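Local coordinates for protein glutathione S-transferase (Bombyx mori, PDB 4E8H) that binds glutathione as a homodimer and, like other members of its family, probably conjugates it, through its thiol, to electrophilic compounds, at residues K51-P54 against P59-D62; E70-Q75 against N104-T109; N116-I121 against D173-D178; V160-I165 against A186-R191. One frame throughout, in Å; residues are numbered along the deposited sequence.

Interaction 1 (K51-P54 against P59-D62); sequences KMNP and PTMD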
loop_
_atom_site.group_PDB
_atom_site.type_symbol
_atom_site.label_atom_id
_atom_site.label_comp_id
_atom_site.label_asym_id
_atom_site.label_seq_id
_atom_site.Cartn_x
_atom_site.Cartn_y
_atom_site.Cartn_z
ATOM N N LYS B 51 21.533 -3.676 8.715
ATOM C CA LYS B 51 21.467 -5.139 8.666
ATOM C C LYS B 51 20.044 -5.625 8.957
ATOM O O LYS B 51 19.522 -6.498 8.257
ATOM C CB LYS B 51 22.461 -5.761 9.656
ATOM C CG LYS B 51 22.409 -7.288 9.732
ATOM C CD LYS B 51 23.568 -7.852 10.545
ATOM C CE LYS B 51 23.563 -9.374 10.513
ATOM N NZ LYS B 51 24.733 -9.961 11.226
ATOM N N MET B 52 19.429 -5.048 9.987
ATOM C CA MET B 52 18.051 -5.360 10.355
ATOM C C MET B 52 17.065 -4.899 9.274
ATOM O O MET B 52 16.243 -5.687 8.800
ATOM C CB MET B 52 17.716 -4.735 11.717
ATOM C CG MET B 52 16.283 -4.956 12.184
ATOM S SD MET B 52 15.914 -4.270 13.811
ATOM C CE MET B 52 16.120 -2.516 13.511
ATOM N N ASN B 53 17.166 -3.632 8.880
ATOM C CA ASN B 53 16.264 -3.038 7.895
ATOM C C ASN B 53 17.066 -2.195 6.904
ATOM O O ASN B 53 17.411 -1.048 7.208
ATOM C CB ASN B 53 15.190 -2.197 8.609
ATOM C CG ASN B 53 14.223 -1.500 7.648
ATOM O OD1 ASN B 53 14.348 -1.589 6.426
ATOM N ND2 ASN B 53 13.250 -0.797 8.214
ATOM N N PRO B 54 17.374 -2.761 5.718
ATOM C CA PRO B 54 18.167 -2.037 4.714
ATOM C C PRO B 54 17.513 -0.746 4.214
ATOM O O PRO B 54 18.208 0.135 3.702
ATOM C CB PRO B 54 18.312 -3.048 3.569
ATOM C CG PRO B 54 17.260 -4.081 3.810
ATOM C CD PRO B 54 17.088 -4.143 5.293
ATOM N N PRO B 59 8.307 2.799 11.426
ATOM C CA PRO B 59 8.538 1.753 12.419
ATOM C C PRO B 59 9.191 0.507 11.833
ATOM O O PRO B 59 8.952 0.160 10.674
ATOM C CB PRO B 59 7.125 1.417 12.902
ATOM C CG PRO B 59 6.261 1.688 11.729
ATOM C CD PRO B 59 6.890 2.860 11.021
ATOM N N THR B 60 10.028 -0.138 12.638
ATOM C CA THR B 60 10.527 -1.470 12.336
ATOM C C THR B 60 10.196 -2.359 13.529
ATOM O O THR B 60 10.492 -2.018 14.679
ATOM C CB THR B 60 12.041 -1.468 12.006
ATOM O OG1 THR B 60 12.269 -0.688 10.824
ATOM C CG2 THR B 60 12.556 -2.882 11.764
ATOM N N MET B 61 9.551 -3.484 13.245
ATOM C CA MET B 61 9.147 -4.431 14.271
ATOM C C MET B 61 10.144 -5.582 14.372
ATOM O O MET B 61 10.611 -6.098 13.354
ATOM C CB MET B 61 7.753 -4.973 13.955
ATOM C CG MET B 61 7.224 -5.967 14.971
ATOM S SD MET B 61 6.025 -7.115 14.276
ATOM C CE MET B 61 7.104 -8.225 13.368
ATOM N N ASP B 62 10.466 -5.970 15.606
ATOM C CA ASP B 62 11.213 -7.198 15.880
ATOM C C ASP B 62 10.401 -8.094 16.817
ATOM O O ASP B 62 10.422 -7.919 18.042
ATOM C CB ASP B 62 12.604 -6.889 16.462
ATOM C CG ASP B 62 13.383 -8.148 16.868
ATOM O OD1 ASP B 62 12.909 -9.286 16.648
ATOM O OD2 ASP B 62 14.490 -7.991 17.421
#
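Asn53 sends its amide nitrogen ND2 to the hydroxyl OG1 of Thr60, a hydrogen bond of 2.8 Å with an angle of 154° at the hydrogen. The oxygen lies close to the amide plane, with the bond somewhat bent. Beside this polar link is an apolar one: Met52, bent at its last torsion, meets Thr60 tip to tip, CE standing 4.0 Å from CG2. The two branches of Thr60 therefore divide the work. With OG1 turned anti to the carbonyl carbon (chi1 -63°), the hydroxyl faces Asn53 while the methyl is left for the methionine and for the CB of Asn53, 4.2 Å from CG2.

One shell further out, Thr60 OG1 is also bonded to the carbonyl oxygen of Thr57, and Asn53 ND2 to the hydroxyl of Thr57. Asn53 OD1 takes the backbone N-H of Gln55, so both ends of the amide are held and its rotation is fixed. A valine in place of Thr60, with no hydroxyl, would probably leave the Thr57 carbonyl short of a partner and the Asn53 amide less firmly held, ND2 keeping one of its two acceptors. Ile67 and Trp69 of strand 66-69 pack against Thr60 as well.

The turn held in this way leads from helix 47-52 to strand 60-63 and carries His56 and Ile58, both glutathione-binding, and then Pro59, preceded by a cis peptide bond and touching the ligand. This is the cis-proline loop of the thioredoxin fold, which in glutathione transferases borders the glutathione site.

Interaction 2 (E70-Q75 against N104-T109); sequences ESRAIQ and NFDLGT. With GSH (glutathione), chain F.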
loop_
_atom_site.group_PDB
_atom_site.type_symbol
_atom_site.label_atom_id
_atom_site.label_comp_id
_atom_site.label_asym_id
_atom_site.label_seq_id
_atom_site.Cartn_x
_atom_site.Cartn_y
_atom_site.Cartn_z
ATOM N N GLU B 70 7.170 -1.328 7.264
ATOM C CA GLU B 70 5.882 -0.899 6.682
ATOM C C GLU B 70 4.763 -1.060 7.705
ATOM O O GLU B 70 4.372 -2.181 8.042
ATOM C CB GLU B 70 5.535 -1.620 5.367
ATOM C CG GLU B 70 6.400 -1.232 4.172
ATOM C CD GLU B 70 6.144 0.177 3.641
ATOM O OE1 GLU B 70 5.132 0.813 4.014
ATOM O OE2 GLU B 70 6.971 0.645 2.829
ATOM N N SER B 71 4.256 0.073 8.188
ATOM C CA SER B 71 3.246 0.099 9.248
ATOM C C SER B 71 2.028 -0.778 8.966
ATOM O O SER B 71 1.549 -1.478 9.859
ATOM C CB SER B 71 2.793 1.535 9.526
ATOM O OG SER B 71 2.322 2.157 8.341
ATOM N N ARG B 72 1.539 -0.744 7.729
ATOM C CA ARG B 72 0.303 -1.444 7.379
ATOM C C ARG B 72 0.483 -2.965 7.271
ATOM O O ARG B 72 -0.452 -3.723 7.545
ATOM C CB ARG B 72 -0.338 -0.828 6.125
ATOM C CG ARG B 72 -0.797 0.627 6.341
ATOM C CD ARG B 72 -0.986 1.395 5.029
ATOM N NE ARG B 72 -1.094 2.841 5.242
ATOM C CZ ARG B 72 -0.058 3.670 5.373
ATOM N NH1 ARG B 72 1.186 3.212 5.317
ATOM N NH2 ARG B 72 -0.269 4.965 5.561
ATOM N N ALA B 73 1.687 -3.403 6.899
ATOM C CA ALA B 73 2.050 -4.825 6.942
ATOM C C ALA B 73 2.226 -5.313 8.384
ATOM O O ALA B 73 1.858 -6.446 8.710
ATOM C CB ALA B 73 3.312 -5.081 6.133
ATOM N N ILE B 74 2.793 -4.455 9.234
ATOM C CA ILE B 74 2.929 -4.742 10.666
ATOM C C ILE B 74 1.556 -4.900 11.325
ATOM O O ILE B 74 1.317 -5.873 12.043
ATOM C CB ILE B 74 3.761 -3.658 11.402
ATOM C CG1 ILE B 74 5.217 -3.675 10.918
ATOM C CG2 ILE B 74 3.708 -3.873 12.917
ATOM C CD1 ILE B 74 6.033 -2.452 11.327
ATOM N N GLN B 75 0.664 -3.944 11.067
ATOM C CA GLN B 75 -0.709 -3.984 11.575
ATOM C C GLN B 75 -1.411 -5.298 11.260
ATOM O O GLN B 75 -1.958 -5.950 12.155
ATOM C CB GLN B 75 -1.534 -2.863 10.956
ATOM C CG GLN B 75 -1.372 -1.508 11.578
ATOM C CD GLN B 75 -2.330 -0.519 10.961
ATOM O OE1 GLN B 75 -2.144 -0.080 9.825
ATOM N NE2 GLN B 75 -3.381 -0.178 11.696
ATOM N N ASN B 104 -4.520 0.306 0.998
ATOM C CA ASN B 104 -3.864 0.832 -0.201
ATOM C C ASN B 104 -4.290 2.272 -0.508
ATOM O O ASN B 104 -3.470 3.086 -0.946
ATOM C CB ASN B 104 -4.099 -0.081 -1.411
ATOM C CG ASN B 104 -3.166 -1.289 -1.434
ATOM O OD1 ASN B 104 -2.492 -1.543 -2.432
ATOM N ND2 ASN B 104 -3.123 -2.035 -0.334
ATOM N N PHE B 105 -5.567 2.582 -0.271
ATOM C CA PHE B 105 -6.060 3.960 -0.344
ATOM C C PHE B 105 -5.274 4.848 0.616
ATOM O O PHE B 105 -4.796 5.914 0.233
ATOM C CB PHE B 105 -7.562 4.021 -0.022
ATOM C CG PHE B 105 -8.109 5.424 0.115
ATOM C CD1 PHE B 105 -8.391 6.194 -1.010
ATOM C CD2 PHE B 105 -8.360 5.965 1.375
ATOM C CE1 PHE B 105 -8.901 7.487 -0.882
ATOM C CE2 PHE B 105 -8.872 7.256 1.513
ATOM C CZ PHE B 105 -9.143 8.018 0.383
ATOM N N ASP B 106 -5.139 4.394 1.860
ATOM C CA ASP B 106 -4.427 5.154 2.879
ATOM C C ASP B 106 -2.979 5.415 2.467
ATOM O O ASP B 106 -2.527 6.557 2.499
ATOM C CB ASP B 106 -4.494 4.447 4.238
ATOM C CG ASP B 106 -3.901 5.281 5.366
ATOM O OD1 ASP B 106 -4.259 6.474 5.489
ATOM O OD2 ASP B 106 -3.080 4.737 6.133
ATOM N N LEU B 107 -2.264 4.369 2.061
ATOM C CA LEU B 107 -0.862 4.521 1.674
ATOM C C LEU B 107 -0.679 5.320 0.380
ATOM O O LEU B 107 0.070 6.300 0.349
ATOM C CB LEU B 107 -0.163 3.156 1.562
ATOM C CG LEU B 107 1.289 3.137 1.057
ATOM C CD1 LEU B 107 2.199 4.073 1.863
ATOM C CD2 LEU B 107 1.847 1.720 1.071
ATOM N N GLY B 108 -1.361 4.896 -0.680
ATOM C CA GLY B 108 -1.126 5.453 -2.009
ATOM C C GLY B 108 -1.873 6.730 -2.344
ATOM O O GLY B 108 -1.557 7.386 -3.336
ATOM N N THR B 109 -2.862 7.086 -1.527
ATOM C CA THR B 109 -3.702 8.249 -1.810
ATOM C C THR B 109 -3.729 9.255 -0.654
ATOM O O THR B 109 -3.150 10.336 -0.764
ATOM C CB THR B 109 -5.140 7.829 -2.219
ATOM O OG1 THR B 109 -5.075 6.932 -3.335
ATOM C CG2 THR B 109 -5.983 9.044 -2.602
HETATM N N1 GSH F . 5.408 3.623 4.353
HETATM C CA1 GSH F . 6.182 3.527 5.578
HETATM C C1 GSH F . 5.328 2.922 6.656
HETATM O O11 GSH F . 4.081 2.973 6.578
HETATM O O12 GSH F . 5.852 2.355 7.640
HETATM C CB1 GSH F . 6.657 4.916 6.001
HETATM C CG1 GSH F . 7.929 4.832 6.842
HETATM C CD1 GSH F . 8.675 6.150 6.847
HETATM O OE1 GSH F . 8.861 6.873 5.650
HETATM N N2 GSH F . 9.139 6.577 8.020
HETATM C CA2 GSH F . 9.959 7.772 8.134
HETATM C C2 GSH F . 11.414 7.414 8.131
HETATM O O2 GSH F . 11.809 6.183 8.689
HETATM C CB2 GSH F . 9.617 8.508 9.425
HETATM S SG2 GSH F . 7.919 9.138 9.447
HETATM N N3 GSH F . 12.272 8.286 7.597
HETATM C CA3 GSH F . 13.715 8.117 7.687
HETATM C C3 GSH F . 14.283 7.340 6.520
HETATM O O31 GSH F . 13.526 6.712 5.746
HETATM O O32 GSH F . 15.518 7.311 6.309
#
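Arg72 grips Asp106 side-on, NE and NH2 both donating to the single oxygen OD2 at 2.9 Å each. The carboxylate oxygen lies near the guanidinium plane, but the two flat groups are turned 50° apart, and both nitrogens reach OD2 from the same face of the carboxylate. NH2 comes from well above that plane. OD2 has a further partner, the hydroxyl of Thr164 on helix 160-174, so three groups converge on this buried acceptor. Leu107 covers one face of the guanidinium, its CB 3.7 Å above the plane and toward the rim.

The remaining nitrogen, NH1, turns to the ligand and lies 3.2 Å from O11 of glutathione. That carboxylate is satisfied chiefly by Ser71: OG donates to O11 at 2.6 Å, and the backbone N donates to O12 at 2.8 Å. The ligand amine N1 in turn gives a hydrogen bond to Glu70 OE1, also 2.8 Å long. Ser71 begins helix 71-82, whose N-terminal end would probably favour a bound anion.

A methionine in place of Arg72, carrying no charge, would probably leave buried Asp106 with the Thr164 hydroxyl but without its countercharge, and glutathione O11 without this positive neighbour. Asn104 of the second subunit packs on Arg72 too. The contact thus joins the thioredoxin-like domain to the helical domain at the gamma-glutamyl end of the glutathione site, the classic G-site of the transferases.

Interaction 3 (N116-I121 against D173-D178); sequences NLYTPI and DAFGYD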
loop_
_atom_site.group_PDB
_atom_site.type_symbol
_atom_site.label_atom_id
_atom_site.label_comp_id
_atom_site.label_asym_id
_atom_site.label_seq_id
_atom_site.Cartn_x
_atom_site.Cartn_y
_atom_site.Cartn_z
ATOM N N ASN B 116 2.426 15.437 0.914
ATOM C CA ASN B 116 2.720 16.445 -0.105
ATOM C C ASN B 116 2.251 17.847 0.285
ATOM O O ASN B 116 2.911 18.839 -0.030
ATOM C CB ASN B 116 2.142 16.031 -1.462
ATOM C CG ASN B 116 2.874 14.846 -2.078
ATOM O OD1 ASN B 116 3.958 14.463 -1.634
ATOM N ND2 ASN B 116 2.280 14.264 -3.111
ATOM N N LEU B 117 1.118 17.916 0.982
ATOM C CA LEU B 117 0.603 19.185 1.495
ATOM C C LEU B 117 1.384 19.693 2.714
ATOM O O LEU B 117 1.825 20.844 2.732
ATOM C CB LEU B 117 -0.896 19.079 1.819
ATOM C CG LEU B 117 -1.611 20.274 2.470
ATOM C CD1 LEU B 117 -1.465 21.559 1.656
ATOM C CD2 LEU B 117 -3.080 19.957 2.702
ATOM N N TYR B 118 1.562 18.838 3.717
ATOM C CA TYR B 118 2.040 19.298 5.025
ATOM C C TYR B 118 3.551 19.275 5.263
ATOM O O TYR B 118 4.060 20.100 6.025
ATOM C CB TYR B 118 1.294 18.586 6.155
ATOM C CG TYR B 118 -0.132 19.066 6.319
ATOM C CD1 TYR B 118 -0.409 20.325 6.859
ATOM C CD2 TYR B 118 -1.205 18.265 5.933
ATOM C CE1 TYR B 118 -1.720 20.771 7.011
ATOM C CE2 TYR B 118 -2.519 18.701 6.083
ATOM C CZ TYR B 118 -2.769 19.953 6.620
ATOM O OH TYR B 118 -4.069 20.385 6.767
ATOM N N THR B 119 4.264 18.350 4.621
ATOM C CA THR B 119 5.723 18.258 4.784
ATOM C C THR B 119 6.468 19.579 4.495
ATOM O O THR B 119 7.330 19.969 5.290
ATOM C CB THR B 119 6.335 17.071 3.988
ATOM O OG1 THR B 119 5.679 15.854 4.366
ATOM C CG2 THR B 119 7.830 16.931 4.263
ATOM N N PRO B 120 6.142 20.276 3.378
ATOM C CA PRO B 120 6.815 21.561 3.138
ATOM C C PRO B 120 6.545 22.586 4.241
ATOM O O PRO B 120 7.462 23.299 4.658
ATOM C CB PRO B 120 6.203 22.040 1.816
ATOM C CG PRO B 120 5.723 20.807 1.151
ATOM C CD PRO B 120 5.244 19.927 2.259
ATOM N N ILE B 121 5.297 22.647 4.703
ATOM C CA ILE B 121 4.896 23.574 5.759
ATOM C C ILE B 121 5.668 23.311 7.057
ATOM O O ILE B 121 6.338 24.207 7.582
ATOM C CB ILE B 121 3.360 23.520 6.023
ATOM C CG1 ILE B 121 2.577 23.733 4.721
ATOM C CG2 ILE B 121 2.961 24.559 7.072
ATOM C CD1 ILE B 121 1.085 23.437 4.820
ATOM N N ASP B 173 -6.631 17.624 12.248
ATOM C CA ASP B 173 -7.387 18.257 13.324
ATOM C C ASP B 173 -6.459 19.122 14.184
ATOM O O ASP B 173 -6.753 20.296 14.435
ATOM C CB ASP B 173 -8.098 17.200 14.174
ATOM C CG ASP B 173 -8.934 17.805 15.287
ATOM O OD1 ASP B 173 -9.884 18.559 14.988
ATOM O OD2 ASP B 173 -8.643 17.513 16.466
ATOM N N ALA B 174 -5.330 18.547 14.601
ATOM C CA ALA B 174 -4.312 19.271 15.368
ATOM C C ALA B 174 -3.701 20.454 14.608
ATOM O O ALA B 174 -3.227 21.411 15.224
ATOM C CB ALA B 174 -3.220 18.315 15.831
ATOM N N PHE B 175 -3.709 20.380 13.276
ATOM C CA PHE B 175 -3.156 21.447 12.430
ATOM C C PHE B 175 -4.177 22.549 12.129
ATOM O O PHE B 175 -3.844 23.559 11.501
ATOM C CB PHE B 175 -2.600 20.896 11.107
ATOM C CG PHE B 175 -1.511 19.858 11.261
ATOM C CD1 PHE B 175 -0.836 19.672 12.470
ATOM C CD2 PHE B 175 -1.141 19.080 10.166
ATOM C CE1 PHE B 175 0.166 18.710 12.588
ATOM C CE2 PHE B 175 -0.137 18.121 10.272
ATOM C CZ PHE B 175 0.518 17.936 11.485
ATOM N N GLY B 176 -5.417 22.344 12.568
ATOM C CA GLY B 176 -6.472 23.341 12.409
ATOM C C GLY B 176 -7.363 23.167 11.192
ATOM O O GLY B 176 -8.093 24.092 10.824
ATOM N N TYR B 177 -7.303 21.998 10.558
ATOM C CA TYR B 177 -8.223 21.680 9.472
ATOM C C TYR B 177 -9.602 21.432 10.075
ATOM O O TYR B 177 -9.742 20.652 11.021
ATOM C CB TYR B 177 -7.750 20.449 8.688
ATOM C CG TYR B 177 -8.346 20.310 7.297
ATOM C CD1 TYR B 177 -7.554 20.472 6.160
ATOM C CD2 TYR B 177 -9.698 20.008 7.119
ATOM C CE1 TYR B 177 -8.094 20.342 4.881
ATOM C CE2 TYR B 177 -10.247 19.881 5.848
ATOM C CZ TYR B 177 -9.440 20.048 4.735
ATOM O OH TYR B 177 -9.983 19.917 3.479
ATOM N N ASP B 178 -10.607 22.119 9.538
ATOM C CA ASP B 178 -11.998 21.933 9.944
ATOM C C ASP B 178 -12.701 21.122 8.862
ATOM O O ASP B 178 -12.964 21.623 7.770
ATOM C CB ASP B 178 -12.682 23.295 10.146
ATOM C CG ASP B 178 -14.128 23.180 10.640
ATOM O OD1 ASP B 178 -14.664 22.056 10.762
ATOM O OD2 ASP B 178 -14.735 24.238 10.907
HETATM O O HOH W 1 -4.026 23.340 8.300
#
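Tyr118 lays one face of its ring against Phe175 and points its hydroxyl at Tyr177. From CB the chain swings CG anti to the carbonyl carbon (chi1 -73°), which carries the ring off helix 93-124 toward the end of helix 160-174. CG comes first, 4.0 Å from Phe175 CD2. The next two atoms along that edge, CD1 and CE1, are closer, each 3.6 Å from the same CD2, which sits over the ring toward its rim. On the opposite face lies Leu117 CG. The two aromatic planes are inclined at 58°, with centroids 5.0 Å apart, an oblique pairing.

Phe175 lies in the Schellman motif that closes helix 160-174 in the all-helical C-terminal domain, recognised by the positive phi of Gly176 and two bonds back into the last turn. A side chain at these angles would collide with the carbonyl oxygen of Phe175, so glycine suits the position. The chain then continues into Tyr177, which meets the tip of Tyr118.

Here CZ still has Phe175 CD2 nearby, while OH reaches the edge of the Tyr177 ring, 3.5 Å from CD1. A water lies in the plane of the Tyr118 ring, bonded weakly to OH and donating to Phe175 O at 3.2 Å. The Tyr177 hydroxyl has its own hydrogen bond with Asp137 of helix 130-146, and Phe175 also packs on Leu212 and Ala213 of helix 201-213.

Interaction 4 (V160-I165 against A186-R191); sequences VADITI and AKWFER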
loop_
_atom_site.group_PDB
_atom_site.type_symbol
_atom_site.label_atom_id
_atom_site.label_comp_id
_atom_site.label_asym_id
_atom_site.label_seq_id
_atom_site.Cartn_x
_atom_site.Cartn_y
_atom_site.Cartn_z
ATOM N N VAL B 160 -8.169 -2.443 11.076
ATOM C CA VAL B 160 -6.850 -1.800 11.001
ATOM C C VAL B 160 -6.865 -0.591 10.060
ATOM O O VAL B 160 -6.098 0.357 10.249
ATOM C CB VAL B 160 -5.718 -2.788 10.593
ATOM C CG1 VAL B 160 -5.461 -3.799 11.704
ATOM C CG2 VAL B 160 -6.039 -3.496 9.272
ATOM N N ALA B 161 -7.749 -0.630 9.062
ATOM C CA ALA B 161 -7.914 0.474 8.122
ATOM C C ALA B 161 -8.368 1.764 8.815
ATOM O O ALA B 161 -7.829 2.833 8.529
ATOM C CB ALA B 161 -8.865 0.088 7.000
ATOM N N ASP B 162 -9.338 1.659 9.727
ATOM C CA ASP B 162 -9.774 2.806 10.541
ATOM C C ASP B 162 -8.643 3.359 11.402
ATOM O O ASP B 162 -8.509 4.573 11.546
ATOM C CB ASP B 162 -10.936 2.425 11.461
ATOM C CG ASP B 162 -12.149 1.949 10.702
ATOM O OD1 ASP B 162 -12.906 2.797 10.186
ATOM O OD2 ASP B 162 -12.348 0.720 10.627
ATOM N N ILE B 163 -7.844 2.460 11.973
ATOM C CA ILE B 163 -6.765 2.842 12.883
ATOM C C ILE B 163 -5.673 3.666 12.182
ATOM O O ILE B 163 -5.241 4.690 12.714
ATOM C CB ILE B 163 -6.178 1.610 13.647
ATOM C CG1 ILE B 163 -7.280 0.914 14.465
ATOM C CG2 ILE B 163 -5.007 2.028 14.546
ATOM C CD1 ILE B 163 -6.826 -0.334 15.233
ATOM N N THR B 164 -5.241 3.246 10.992
ATOM C CA THR B 164 -4.203 3.996 10.268
ATOM C C THR B 164 -4.718 5.305 9.650
ATOM O O THR B 164 -4.017 6.321 9.665
ATOM C CB THR B 164 -3.437 3.132 9.222
ATOM O OG1 THR B 164 -2.482 3.948 8.530
ATOM C CG2 THR B 164 -4.388 2.492 8.215
ATOM N N ILE B 165 -5.943 5.270 9.127
ATOM C CA ILE B 165 -6.585 6.455 8.558
ATOM C C ILE B 165 -6.823 7.528 9.635
ATOM O O ILE B 165 -6.596 8.716 9.387
ATOM C CB ILE B 165 -7.887 6.084 7.779
ATOM C CG1 ILE B 165 -7.525 5.376 6.464
ATOM C CG2 ILE B 165 -8.745 7.323 7.506
ATOM C CD1 ILE B 165 -8.685 4.664 5.770
ATOM N N ALA B 186 -16.795 13.456 9.998
ATOM C CA ALA B 186 -17.004 14.032 11.328
ATOM C C ALA B 186 -17.574 13.024 12.325
ATOM O O ALA B 186 -17.054 12.886 13.433
ATOM C CB ALA B 186 -17.895 15.271 11.245
ATOM N N LYS B 187 -18.632 12.319 11.922
ATOM C CA LYS B 187 -19.293 11.332 12.781
ATOM C C LYS B 187 -18.416 10.101 12.993
ATOM O O LYS B 187 -18.332 9.577 14.107
ATOM C CB LYS B 187 -20.647 10.918 12.195
ATOM C CG LYS B 187 -21.688 12.029 12.162
ATOM C CD LYS B 187 -22.882 11.637 11.302
ATOM C CE LYS B 187 -23.702 12.856 10.908
ATOM N NZ LYS B 187 -24.775 12.518 9.930
ATOM N N TRP B 188 -17.774 9.647 11.919
ATOM C CA TRP B 188 -16.841 8.525 11.976
ATOM C C TRP B 188 -15.671 8.813 12.909
ATOM O O TRP B 188 -15.223 7.926 13.634
ATOM C CB TRP B 188 -16.325 8.180 10.575
ATOM C CG TRP B 188 -15.094 7.313 10.566
ATOM C CD1 TRP B 188 -15.052 5.949 10.564
ATOM C CD2 TRP B 188 -13.728 7.755 10.555
ATOM N NE1 TRP B 188 -13.750 5.512 10.552
ATOM C CE2 TRP B 188 -12.916 6.599 10.547
ATOM C CE3 TRP B 188 -13.112 9.015 10.552
ATOM C CZ2 TRP B 188 -11.519 6.663 10.537
ATOM C CZ3 TRP B 188 -11.721 9.078 10.545
ATOM C CH2 TRP B 188 -10.942 7.907 10.536
ATOM N N PHE B 189 -15.175 10.049 12.881
ATOM C CA PHE B 189 -14.029 10.438 13.703
ATOM C C PHE B 189 -14.376 10.407 15.194
ATOM O O PHE B 189 -13.589 9.914 16.006
ATOM C CB PHE B 189 -13.484 11.807 13.258
ATOM C CG PHE B 189 -12.267 12.280 14.022
ATOM C CD1 PHE B 189 -11.141 11.469 14.170
ATOM C CD2 PHE B 189 -12.238 13.565 14.559
ATOM C CE1 PHE B 189 -10.016 11.926 14.868
ATOM C CE2 PHE B 189 -11.121 14.032 15.255
ATOM C CZ PHE B 189 -10.008 13.211 15.411
ATOM N N GLU B 190 -15.560 10.908 15.544
ATOM C CA GLU B 190 -16.026 10.875 16.933
ATOM C C GLU B 190 -16.237 9.435 17.390
ATOM O O GLU B 190 -15.882 9.073 18.512
ATOM C CB GLU B 190 -17.311 11.694 17.109
ATOM C CG GLU B 190 -17.159 13.193 16.825
ATOM C CD GLU B 190 -16.082 13.864 17.670
ATOM O OE1 GLU B 190 -16.046 13.627 18.898
ATOM O OE2 GLU B 190 -15.277 14.638 17.105
ATOM N N ARG B 191 -16.793 8.619 16.496
ATOM C CA ARG B 191 -17.029 7.198 16.736
ATOM C C ARG B 191 -15.734 6.422 17.007
ATOM O O ARG B 191 -15.661 5.645 17.958
ATOM C CB ARG B 191 -17.764 6.599 15.532
ATOM C CG ARG B 191 -18.304 5.189 15.728
ATOM C CD ARG B 191 -19.083 4.715 14.499
ATOM N NE ARG B 191 -20.217 5.587 14.184
ATOM C CZ ARG B 191 -20.333 6.317 13.076
ATOM N NH1 ARG B 191 -19.390 6.289 12.141
ATOM N NH2 ARG B 191 -21.405 7.076 12.898
#
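Trp188 directs its indole N-H at Asp162, and the bond from NE1 to OD1 is nearly straight, 2.9 Å with 169° at the hydrogen. The oxygen lies close to the indole plane and is approached on its anti side; ring and carboxylate are turned 33° apart. An extended start to the side chain, CG anti to the backbone N (chi1 164°), lets the indole reach from helix 183-196 to helix 160-174. Its six-membered ring continues the tight part: CH2 is 3.8 Å from CG2 of Ile165, and CZ2 lies at the same separation from the backbone O of Asp162.

The carboxylate is well supplied. OD1 also accepts the N-H of Val153, and OD2 takes that of Thr159, the bond that the third helical residue gives back to the N-cap in a capping box.

The far side of helix 183-196 is looser. Lys187 and Glu190 face solvent there, the glutamate paired with Lys193 in a salt bridge. On the inner side, Ile165 presses on Leu110 of helix 93-124, Ile163 meets Met23 of helix 16-27, and Val160 packs on Val79 of helix 71-82, so helix 160-174 runs between helix 183-196 and the thioredoxin-like domain.

How the interactions relate
Read from the N terminus, interaction 1 closes a short turn of four residues inside the thioredoxin-like domain and is complete before interaction 2 begins. Interaction 2 closes a loop of 28 residues and joins that domain to the helical one. The two touch where Ile74 CD1 packs on Met61 CB. Interactions 3 and 4, closing loops of 51 and 20 residues within the helical domain, follow and cross, since 160-165 falls between 116-121 and 173-178. The first joins helix 93-124 to the end of helix 160-174, the second helix 160-174 to helix 183-196. Helix 93-124 also serves interaction 2. Gln75 NE2 probably bonds to Val160 O, tying interaction 2 directly to interaction 4.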